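Local coordinates for polyketide synthase PksJ (Bacillus subtilis subsp. subtilis, PDB 4J1Q), which catalyses stereoselective NADPH-dependent reduction of alpha- and beta-keto groups in the bacillaene polyketide assembly line, through its ketoreductase domain, at residues 216-221 against 334-339; 197-200 against 204-207. All blocks are in the same frame, centred on the assembly; numbering follows the deposited sequence.

Interaction 1. Residues 216-221 against 334-339. With NDP (NADPH dihydro-nicotinamide-adenine-dinucleotide phosphate), chain B.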
loop_
_atom_site.group_PDB
_atom_site.type_symbol
_atom_site.label_atom_id
_atom_site.label_comp_id
_atom_site.label_asym_id
_atom_site.label_seq_id
_atom_site.Cartn_x
_atom_site.Cartn_y
_atom_site.Cartn_z
ATOM N N LEU A 216 0.639 18.309 -7.089
ATOM C CA LEU A 216 0.992 19.553 -7.745
ATOM C C LEU A 216 2.446 19.493 -8.161
ATOM O O LEU A 216 2.795 19.947 -9.246
ATOM C CB LEU A 216 0.742 20.762 -6.847
ATOM C CG LEU A 216 -0.718 21.185 -6.684
ATOM C CD1 LEU A 216 -0.866 22.312 -5.667
ATOM C CD2 LEU A 216 -1.346 21.559 -8.017
ATOM N N LEU A 217 3.283 18.931 -7.297
ATOM C CA LEU A 217 4.703 18.811 -7.583
ATOM C C LEU A 217 4.913 18.012 -8.850
ATOM O O LEU A 217 5.652 18.429 -9.743
ATOM C CB LEU A 217 5.446 18.147 -6.425
ATOM C CG LEU A 217 5.685 19.017 -5.187
ATOM C CD1 LEU A 217 6.520 18.272 -4.145
ATOM C CD2 LEU A 217 6.318 20.361 -5.552
ATOM N N PHE A 218 4.248 16.869 -8.939
ATOM C CA PHE A 218 4.345 16.028 -10.122
ATOM C C PHE A 218 3.661 16.674 -11.326
ATOM O O PHE A 218 4.107 16.506 -12.455
ATOM C CB PHE A 218 3.798 14.633 -9.845
ATOM C CG PHE A 218 4.807 13.703 -9.214
ATOM C CD1 PHE A 218 5.114 13.788 -7.867
ATOM C CD2 PHE A 218 5.517 12.800 -10.003
ATOM C CE1 PHE A 218 6.075 12.968 -7.312
ATOM C CE2 PHE A 218 6.493 11.984 -9.473
ATOM C CZ PHE A 218 6.798 12.084 -8.128
ATOM N N ALA A 219 2.691 17.540 -11.065
ATOM C CA ALA A 219 2.086 18.371 -12.121
ATOM C C ALA A 219 3.100 19.299 -12.786
ATOM O O ALA A 219 3.222 19.325 -14.011
ATOM C CB ALA A 219 0.925 19.180 -11.567
ATOM N N LYS A 220 3.803 20.078 -11.967
ATOM C CA LYS A 220 4.876 20.936 -12.448
ATOM C C LYS A 220 5.921 20.138 -13.219
ATOM O O LYS A 220 6.330 20.527 -14.315
ATOM C CB LYS A 220 5.518 21.704 -11.279
ATOM C CG LYS A 220 6.641 22.656 -11.679
ATOM C CD LYS A 220 6.506 24.049 -11.062
ATOM C CE LYS A 220 7.213 25.120 -11.907
ATOM N NZ LYS A 220 6.900 26.539 -11.539
ATOM N N GLU A 221 6.381 19.048 -12.621
ATOM C CA GLU A 221 7.384 18.201 -13.255
ATOM C C GLU A 221 6.938 17.799 -14.654
ATOM O O GLU A 221 7.662 17.975 -15.620
ATOM C CB GLU A 221 7.650 16.954 -12.406
ATOM C CG GLU A 221 8.750 16.051 -12.956
ATOM C CD GLU A 221 10.083 16.772 -13.137
ATOM O OE1 GLU A 221 10.131 17.987 -12.834
ATOM O OE2 GLU A 221 11.083 16.125 -13.558
ATOM N N ILE A 334 0.861 4.175 -11.662
ATOM C CA ILE A 334 1.717 4.241 -10.486
ATOM C C ILE A 334 0.936 4.652 -9.246
ATOM O O ILE A 334 0.244 5.669 -9.258
ATOM C CB ILE A 334 2.852 5.248 -10.691
ATOM C CG1 ILE A 334 3.914 4.688 -11.659
ATOM C CG2 ILE A 334 3.452 5.649 -9.355
ATOM C CD1 ILE A 334 4.676 5.770 -12.393
ATOM N N PHE A 335 1.011 3.836 -8.194
ATOM C CA PHE A 335 0.354 4.164 -6.926
ATOM C C PHE A 335 1.341 4.920 -6.045
ATOM O O PHE A 335 2.464 4.465 -5.839
ATOM C CB PHE A 335 -0.092 2.890 -6.178
ATOM C CG PHE A 335 -0.688 1.829 -7.049
ATOM C CD1 PHE A 335 -0.537 0.485 -6.716
ATOM C CD2 PHE A 335 -1.445 2.155 -8.161
ATOM C CE1 PHE A 335 -1.037 -0.516 -7.539
ATOM C CE2 PHE A 335 -1.954 1.171 -8.990
ATOM C CZ PHE A 335 -1.757 -0.169 -8.678
ATOM N N PHE A 336 0.866 5.969 -5.392
ATOM C CA PHE A 336 1.664 6.628 -4.354
ATOM C C PHE A 336 1.366 6.076 -2.964
ATOM O O PHE A 336 0.462 6.542 -2.254
ATOM C CB PHE A 336 1.479 8.150 -4.393
ATOM C CG PHE A 336 2.255 8.821 -5.503
ATOM C CD1 PHE A 336 2.953 8.058 -6.446
ATOM C CD2 PHE A 336 2.325 10.203 -5.578
ATOM C CE1 PHE A 336 3.671 8.668 -7.455
ATOM C CE2 PHE A 336 3.037 10.817 -6.588
ATOM C CZ PHE A 336 3.725 10.052 -7.529
ATOM N N SER A 337 2.095 5.028 -2.603
ATOM C CA SER A 337 1.896 4.358 -1.318
ATOM C C SER A 337 2.877 4.982 -0.327
ATOM O O SER A 337 3.491 6.002 -0.617
ATOM C CB SER A 337 2.159 2.844 -1.490
ATOM O OG SER A 337 2.153 2.150 -0.252
ATOM N N SER A 338 3.112 4.319 0.799
ATOM C CA SER A 338 3.860 4.955 1.861
ATOM C C SER A 338 4.769 3.956 2.543
ATOM O O SER A 338 4.473 2.746 2.603
ATOM C CB SER A 338 2.905 5.548 2.903
ATOM O OG SER A 338 3.583 5.737 4.131
ATOM N N VAL A 339 5.841 4.470 3.133
ATOM C CA VAL A 339 6.658 3.658 4.021
ATOM C C VAL A 339 5.849 3.003 5.175
ATOM O O VAL A 339 6.172 1.921 5.629
ATOM C CB VAL A 339 7.871 4.473 4.514
ATOM C CG1 VAL A 339 8.085 4.302 6.003
ATOM C CG2 VAL A 339 9.117 4.071 3.725
HETATM P PA NDP B . -2.320 15.477 0.511
HETATM O O1A NDP B . -3.350 15.177 1.607
HETATM O O2A NDP B . -1.745 16.837 0.263
HETATM O O5B NDP B . -2.867 14.887 -0.869
HETATM C C5B NDP B . -3.929 13.930 -0.888
HETATM C C4B NDP B . -4.964 14.485 -1.853
HETATM O O4B NDP B . -5.946 13.475 -2.090
HETATM C C3B NDP B . -5.719 15.636 -1.206
HETATM O O3B NDP B . -5.515 16.750 -2.120
HETATM C C2B NDP B . -7.183 15.202 -1.188
HETATM O O2B NDP B . -8.038 16.265 -1.709
HETATM C C1B NDP B . -7.240 14.062 -2.188
HETATM N N9A NDP B . -8.267 13.085 -1.720
HETATM C C8A NDP B . -8.439 12.607 -0.437
HETATM N N7A NDP B . -9.504 11.715 -0.457
HETATM C C5A NDP B . -9.950 11.601 -1.786
HETATM C C6A NDP B . -10.966 10.878 -2.408
HETATM N N6A NDP B . -11.822 10.065 -1.708
HETATM N N1A NDP B . -11.146 11.003 -3.754
HETATM C C2A NDP B . -10.372 11.846 -4.480
HETATM N N3A NDP B . -9.411 12.586 -3.886
HETATM C C4A NDP B . -9.150 12.454 -2.548
HETATM O O3 NDP B . -1.109 14.435 0.732
HETATM P PN NDP B . 0.136 14.390 -0.272
HETATM O O1N NDP B . 1.320 14.721 0.633
HETATM O O2N NDP B . -0.179 15.094 -1.579
HETATM O O5D NDP B . 0.213 12.810 -0.599
HETATM C C5D NDP B . 0.019 12.270 -1.914
HETATM C C4D NDP B . -0.042 10.730 -1.785
HETATM O O4D NDP B . 1.275 10.234 -1.462
HETATM C C3D NDP B . -0.956 10.307 -0.625
HETATM O O3D NDP B . -1.760 9.165 -1.002
HETATM C C2D NDP B . 0.001 9.973 0.478
HETATM O O2D NDP B . -0.558 8.925 1.276
HETATM C C1D NDP B . 1.291 9.540 -0.233
HETATM N N1N NDP B . 2.482 9.890 0.552
HETATM C C2N NDP B . 2.821 11.188 0.797
HETATM C C3N NDP B . 3.936 11.519 1.602
HETATM C C7N NDP B . 4.303 12.984 1.846
HETATM O O7N NDP B . 5.438 13.243 2.266
HETATM N N7N NDP B . 3.378 13.963 1.696
HETATM C C4N NDP B . 4.686 10.485 2.222
HETATM C C5N NDP B . 4.292 9.154 1.977
HETATM C C6N NDP B . 3.176 8.896 1.143
HETATM P P2B NDP B . -9.592 16.400 -1.266
HETATM O O1X NDP B . -9.505 16.351 0.276
HETATM O O2X NDP B . -9.929 17.723 -1.942
HETATM O O3X NDP B . -10.318 15.206 -1.851
#
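The rings of F218 and F336 meet edge-to-face: F336 presents its outer edge, CE2 and CZ, to one face of F218, with the planes at 64° and the ring centroids 4.9 Å apart. F336 CZ stands 3.6 Å above the F218 plane, over its centre, so all six ring carbons of F218 lie at similar distances from it; the shortest reach is 3.7 Å, from F218 CZ. F336 CE2 leans to one side of that centre, toward F218 CD1 and CE1. The two side chains come from opposite directions, one from helix 213-226 and one from strand 332-338, and bridge backbones whose nearest CA atoms, those of F218 and F336, are 11.3 Å apart. In both residues CG is anti to the carbonyl carbon (chi1 -84° in F218, -78° in F336), which, with both side chains directed across the gap, lets the rings meet between helix and strand. F419 of helix 412-425 makes another edge-to-face pair with F218, and W383 one with F336, making the contact part of a larger aromatic cluster.

Near its root, F336 also meets the cofactor: its CB lies 3.6 Å from O4D of the nicotinamide ribose. The strand then runs on past the C6N edge of the nicotinamide ring, where S337 O approaches NDP C6N at 3.4 Å and S338 CB packs on the same carbon at 3.8 Å. S338 OG turns instead to its own chain and caps the N of S340 at the start of helix 339-343, while S337 OG is held by D359 and the carbonyl of N355. Helix-on-strand packing beside the dinucleotide, with the helix following a glycine-rich turn that fits the GxGxxG pattern, is characteristic of the Rossmann fold of NADPH-dependent ketoreductases.

Interaction 2. Residues 197-200 against 204-207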
loop_
_atom_site.group_PDB
_atom_site.type_symbol
_atom_site.label_atom_id
_atom_site.label_comp_id
_atom_site.label_asym_id
_atom_site.label_seq_id
_atom_site.Cartn_x
_atom_site.Cartn_y
_atom_site.Cartn_z
ATOM N N MET A 197 12.818 8.599 -19.082
ATOM C CA MET A 197 11.530 9.107 -18.630
ATOM C C MET A 197 10.346 8.628 -19.443
ATOM O O MET A 197 10.490 8.239 -20.598
ATOM C CB MET A 197 11.555 10.617 -18.568
ATOM C CG MET A 197 12.655 11.118 -17.656
ATOM S SD MET A 197 12.899 12.891 -17.805
ATOM C CE MET A 197 13.939 13.167 -16.375
ATOM N N PRO A 198 9.168 8.624 -18.825
ATOM C CA PRO A 198 7.974 8.006 -19.381
ATOM C C PRO A 198 7.089 8.986 -20.159
ATOM O O PRO A 198 6.039 8.593 -20.682
ATOM C CB PRO A 198 7.229 7.536 -18.132
ATOM C CG PRO A 198 7.619 8.533 -17.085
ATOM C CD PRO A 198 9.070 8.805 -17.367
ATOM N N TRP A 199 7.491 10.248 -20.205
ATOM C CA TRP A 199 6.640 11.306 -20.756
ATOM C C TRP A 199 6.475 11.274 -22.259
ATOM O O TRP A 199 7.453 11.160 -23.001
ATOM C CB TRP A 199 7.162 12.660 -20.319
ATOM C CG TRP A 199 7.435 12.737 -18.846
ATOM C CD1 TRP A 199 8.619 13.118 -18.214
ATOM C CD2 TRP A 199 6.525 12.358 -17.757
ATOM N NE1 TRP A 199 8.463 13.099 -16.841
ATOM C CE2 TRP A 199 7.248 12.620 -16.509
ATOM C CE3 TRP A 199 5.229 11.891 -17.702
ATOM C CZ2 TRP A 199 6.679 12.409 -15.275
ATOM C CZ3 TRP A 199 4.653 11.681 -16.447
ATOM C CH2 TRP A 199 5.364 11.920 -15.260
ATOM N N ARG A 200 5.223 11.384 -22.711
ATOM C CA ARG A 200 4.904 11.743 -24.096
ATOM C C ARG A 200 4.522 13.213 -24.176
ATOM O O ARG A 200 3.595 13.667 -23.493
ATOM C CB ARG A 200 3.739 10.901 -24.617
ATOM C CG ARG A 200 4.049 9.422 -24.716
ATOM C CD ARG A 200 2.855 8.651 -25.241
ATOM N NE ARG A 200 3.152 7.222 -25.300
ATOM C CZ ARG A 200 2.270 6.291 -25.643
ATOM N NH1 ARG A 200 1.029 6.639 -25.964
ATOM N NH2 ARG A 200 2.627 5.014 -25.650
ATOM N N VAL A 204 -2.138 12.237 -22.421
ATOM C CA VAL A 204 -2.885 12.566 -21.222
ATOM C C VAL A 204 -2.388 11.838 -19.972
ATOM O O VAL A 204 -2.204 10.622 -19.980
ATOM C CB VAL A 204 -4.389 12.310 -21.404
ATOM C CG1 VAL A 204 -5.145 12.702 -20.143
ATOM C CG2 VAL A 204 -4.907 13.103 -22.591
ATOM N N TYR A 205 -2.193 12.603 -18.896
ATOM C CA TYR A 205 -1.876 12.065 -17.593
ATOM C C TYR A 205 -2.887 12.606 -16.598
ATOM O O TYR A 205 -3.245 13.789 -16.644
ATOM C CB TYR A 205 -0.447 12.448 -17.180
ATOM C CG TYR A 205 0.593 12.078 -18.226
ATOM C CD1 TYR A 205 0.761 10.747 -18.630
ATOM C CD2 TYR A 205 1.330 13.065 -18.892
ATOM C CE1 TYR A 205 1.666 10.408 -19.637
ATOM C CE2 TYR A 205 2.244 12.734 -19.889
ATOM C CZ TYR A 205 2.392 11.416 -20.275
ATOM O OH TYR A 205 3.289 11.112 -21.280
ATOM N N LEU A 206 -3.405 11.716 -15.749
ATOM C CA LEU A 206 -4.140 12.119 -14.567
ATOM C C LEU A 206 -3.488 11.749 -13.248
ATOM O O LEU A 206 -2.812 10.727 -13.109
ATOM C CB LEU A 206 -5.598 11.648 -14.599
ATOM C CG LEU A 206 -5.939 10.213 -14.209
ATOM C CD1 LEU A 206 -7.373 10.124 -13.723
ATOM C CD2 LEU A 206 -5.776 9.368 -15.452
ATOM N N ILE A 207 -3.741 12.602 -12.267
ATOM C CA ILE A 207 -3.280 12.395 -10.934
ATOM C C ILE A 207 -4.498 12.530 -10.038
ATOM O O ILE A 207 -5.064 13.631 -9.903
ATOM C CB ILE A 207 -2.221 13.448 -10.558
ATOM C CG1 ILE A 207 -1.231 13.653 -11.713
ATOM C CG2 ILE A 207 -1.519 13.048 -9.266
ATOM C CD1 ILE A 207 -0.061 14.560 -11.385
#
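A loop without regular structure, turned at P198 and extended at W199 and R200, 197-200 passes the start of strand 204-208 at a distance, its nearest CA pairs being 8.3 Å (R200 to V204) and 9.1 Å (W199 to Y205), and the Y205 side chain spans the gap. Its hydroxyl accepts the backbone N-H of R200, nearly straight at 172° and in the plane of the phenol ring; the modelled length from R200 N to Y205 OH, 2.4 Å, is too short to be taken literally. Over one face of that ring comes the six-membered ring of W199, edge first, with planes at 70° and centroids 5.3 Å apart. W199 CE3 does the touching, 3.8 Å from Y205 CE2 and offset toward the rim of the phenol. Strand 204-208 leads into the cofactor-binding turn of the Rossmann fold, and the loop lies against its opening end. P198 CG sits over one face of the indole, and W199 NE1 hydrogen-bonds to Y420 OH of helix 412-425. R200 meets the phenol through its root, CB being 3.4 Å from Y205 OH; from CG to NE the chain is extended, taking the guanidinium on to a salt bridge with D331.

How the interactions relate
Interaction 2 closes just before interaction 1 opens: strand 204-208 runs through the glycine-rich turn into helix 213-226, which carries F218. The centres of the two contacts are 12 Å apart, and they touch through I207, whose CD1 lies 4.1 Å from A219 N and 4.2 Å from F218 CB. Helix 412-425 links them as well, for F419, already in the aromatic cluster of interaction 1, also touches W199. Of the two, 216-221 against 334-339 lies beside NADPH and supplies F336, S337 and S338 to its pocket, whereas 197-200 against 204-207 packs at the far, opening end of the strand.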